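Local structure of bromodomain adjacent to zinc finger domain protein 2B (Homo sapiens, 4QF3) at residues V7-C12 / K29-C35. The protein is probably a chromatin factor whose zinc-binding PHD finger, in its peptide-free form, is thought to read histone tails. Numbering follows the deposited sequence.
Sequences VYCQIC and KGCHTYC. With ZN (zinc ion), chain C.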
loop_
_atom_site.group_PDB
_atom_site.type_symbol
_atom_site.label_atom_id
_atom_site.label_comp_id
_atom_site.label_asym_id
_atom_site.label_seq_id
_atom_site.Cartn_x
_atom_site.Cartn_y
_atom_site.Cartn_z
ATOM N N VAL A 7 9.530 -3.911 -1.689
ATOM C CA VAL A 7 8.234 -3.770 -1.056
ATOM C C VAL A 7 7.368 -4.952 -1.341
ATOM O O VAL A 7 7.292 -5.472 -2.462
ATOM C CB VAL A 7 7.509 -2.487 -1.509
ATOM C CG1 VAL A 7 6.085 -2.442 -0.945
ATOM C CG2 VAL A 7 8.302 -1.278 -1.026
ATOM N N TYR A 8 6.771 -5.459 -0.266
ATOM C CA TYR A 8 5.847 -6.580 -0.388
ATOM C C TYR A 8 4.510 -6.113 0.212
ATOM O O TYR A 8 4.477 -5.260 1.096
ATOM C CB TYR A 8 6.402 -7.877 0.271
ATOM C CG TYR A 8 7.683 -8.514 -0.364
ATOM C CD1 TYR A 8 7.606 -9.598 -1.234
ATOM C CD2 TYR A 8 8.947 -8.047 -0.040
ATOM C CE1 TYR A 8 8.736 -10.141 -1.800
ATOM C CE2 TYR A 8 10.079 -8.615 -0.580
ATOM C CZ TYR A 8 9.960 -9.646 -1.468
ATOM O OH TYR A 8 11.146 -10.171 -1.974
ATOM N N CYS A 9 3.428 -6.686 -0.258
ATOM C CA CYS A 9 2.096 -6.363 0.307
ATOM C C CYS A 9 1.972 -6.864 1.763
ATOM O O CYS A 9 2.341 -8.011 2.081
ATOM C CB CYS A 9 1.065 -7.093 -0.517
ATOM S SG CYS A 9 -0.637 -6.961 0.091
ATOM N N GLN A 10 1.494 -6.011 2.678
ATOM C CA GLN A 10 1.340 -6.407 4.096
ATOM C C GLN A 10 0.430 -7.593 4.284
ATOM O O GLN A 10 0.609 -8.367 5.242
ATOM C CB GLN A 10 0.763 -5.244 4.886
ATOM C CG GLN A 10 1.677 -4.065 4.976
ATOM C CD GLN A 10 2.763 -4.311 6.009
ATOM O OE1 GLN A 10 3.921 -4.596 5.665
ATOM N NE2 GLN A 10 2.384 -4.253 7.284
ATOM N N ILE A 11 -0.504 -7.814 3.367
ATOM C CA ILE A 11 -1.486 -8.908 3.523
ATOM C C ILE A 11 -1.043 -10.210 2.831
ATOM O O ILE A 11 -0.966 -11.270 3.489
ATOM C CB ILE A 11 -2.885 -8.458 2.987
ATOM C CG1 ILE A 11 -3.383 -7.228 3.774
ATOM C CG2 ILE A 11 -3.859 -9.633 3.024
ATOM C CD1 ILE A 11 -3.641 -7.466 5.239
ATOM N N CYS A 12 -0.735 -10.186 1.542
ATOM C CA CYS A 12 -0.397 -11.444 0.838
ATOM C C CYS A 12 1.117 -11.718 0.828
ATOM O O CYS A 12 1.562 -12.833 0.471
ATOM C CB CYS A 12 -0.925 -11.409 -0.588
ATOM S SG CYS A 12 -0.129 -10.230 -1.672
ATOM N N LYS A 29 4.787 1.349 3.879
ATOM C CA LYS A 29 4.309 -0.026 3.806
ATOM C C LYS A 29 3.420 -0.113 2.561
ATOM O O LYS A 29 2.934 0.898 2.089
ATOM C CB LYS A 29 3.526 -0.380 5.011
ATOM C CG LYS A 29 4.406 -0.505 6.257
ATOM C CD LYS A 29 3.587 -0.877 7.461
ATOM C CE LYS A 29 4.525 -1.113 8.644
ATOM N NZ LYS A 29 3.805 -1.071 9.945
ATOM N N GLY A 30 3.263 -1.325 2.058
ATOM C CA GLY A 30 2.534 -1.635 0.825
ATOM C C GLY A 30 1.336 -2.518 1.033
ATOM O O GLY A 30 1.257 -3.317 1.955
ATOM N N CYS A 31 0.317 -2.330 0.183
ATOM C CA CYS A 31 -0.804 -3.226 0.188
ATOM C C CYS A 31 -1.503 -3.171 -1.153
ATOM O O CYS A 31 -1.798 -2.081 -1.664
ATOM C CB CYS A 31 -1.770 -2.866 1.310
ATOM S SG CYS A 31 -3.078 -4.073 1.655
ATOM N N HIS A 32 -1.813 -4.325 -1.726
ATOM C CA HIS A 32 -2.555 -4.318 -3.005
ATOM C C HIS A 32 -3.986 -3.829 -2.861
ATOM O O HIS A 32 -4.630 -4.086 -1.860
ATOM C CB HIS A 32 -2.678 -5.737 -3.547
ATOM C CG HIS A 32 -1.368 -6.331 -4.005
ATOM N ND1 HIS A 32 -0.760 -7.396 -3.370
ATOM C CD2 HIS A 32 -0.558 -5.985 -5.035
ATOM C CE1 HIS A 32 0.348 -7.713 -4.027
ATOM N NE2 HIS A 32 0.495 -6.870 -5.037
ATOM N N THR A 33 -4.460 -3.148 -3.900
ATOM C CA THR A 33 -5.838 -2.718 -3.922
ATOM C C THR A 33 -6.780 -3.881 -3.544
ATOM O O THR A 33 -7.724 -3.735 -2.730
ATOM C CB THR A 33 -6.150 -2.233 -5.352
ATOM O OG1 THR A 33 -5.733 -3.233 -6.292
ATOM C CG2 THR A 33 -5.542 -0.893 -5.676
ATOM N N TYR A 34 -6.539 -5.077 -4.109
ATOM C CA TYR A 34 -7.432 -6.219 -3.984
ATOM C C TYR A 34 -7.210 -7.039 -2.732
ATOM O O TYR A 34 -7.939 -7.986 -2.469
ATOM C CB TYR A 34 -7.295 -7.110 -5.235
ATOM C CG TYR A 34 -5.859 -7.513 -5.558
ATOM C CD1 TYR A 34 -5.196 -8.500 -4.823
ATOM C CD2 TYR A 34 -5.163 -6.900 -6.563
ATOM C CE1 TYR A 34 -3.905 -8.864 -5.124
ATOM C CE2 TYR A 34 -3.880 -7.276 -6.895
ATOM C CZ TYR A 34 -3.245 -8.257 -6.144
ATOM O OH TYR A 34 -1.918 -8.582 -6.472
ATOM N N CYS A 35 -6.184 -6.661 -1.964
ATOM C CA CYS A 35 -5.871 -7.274 -0.663
ATOM C C CYS A 35 -6.443 -6.464 0.495
ATOM O O CYS A 35 -6.651 -7.024 1.568
ATOM C CB CYS A 35 -4.358 -7.461 -0.432
ATOM S SG CYS A 35 -3.677 -8.751 -1.501
HETATM ZN ZN ZN C . -1.428 -8.392 -1.593
HETATM O O HOH W 1 4.671 -3.520 3.213
#
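The imidazole of H32 meets the thiolate of C12 at its edge, SG lying close to the ring plane and 3.4 Å from ND1, while the hydroxyl OH of Y34 sits over the centre of one face; CB of C9 approaches obliquely. The Y34 ring in turn has CB of H32 over the centre of one face. The reason for the edge-on meeting is the zinc ion, which ND1 of H32 binds at 2.1 Å together with SG of C9, C12 and C35. NE2, on the far side of the ring, donates to D16 O, so that metal and hydrogen bond together fix the ring's rotation. This is the three-cysteine, one-histidine site of the PHD finger: the CxxC pair C9 and C12 supplies two thiolates, and soft sulfur suits zinc well. The C9 side chain extends away from its own amide nitrogen (chi1 175°), which carries SG to the metal; this SG also accepts a nearly straight bond from H32 N at 3.4 Å, besides bonds from the amides of I11 and C12. Three N-H groups point at this one sulfur, in long bonds, and probably temper its negative charge. Alongside, I11 lays CG1 against SG of C31 at 3.8 Å and CB against C35, an apolar patch flanking the site. Farther along, Q10 N donates to G30 O at 2.8 Å, and a water joins Y8 O, Q10 OE1 and G30 N. G30, with no side chain, lets CG1 of V7 come to 4.0 Å from its CA. The amide of Q10 lies across the aliphatic chain of K29, NE2 3.6 Å from CD. Segment 7-12, a loop, thereby packs against strand 30-32, whose antiparallel partner 21-23 contributes L21 beside C9 and H32 and L23 beside V7.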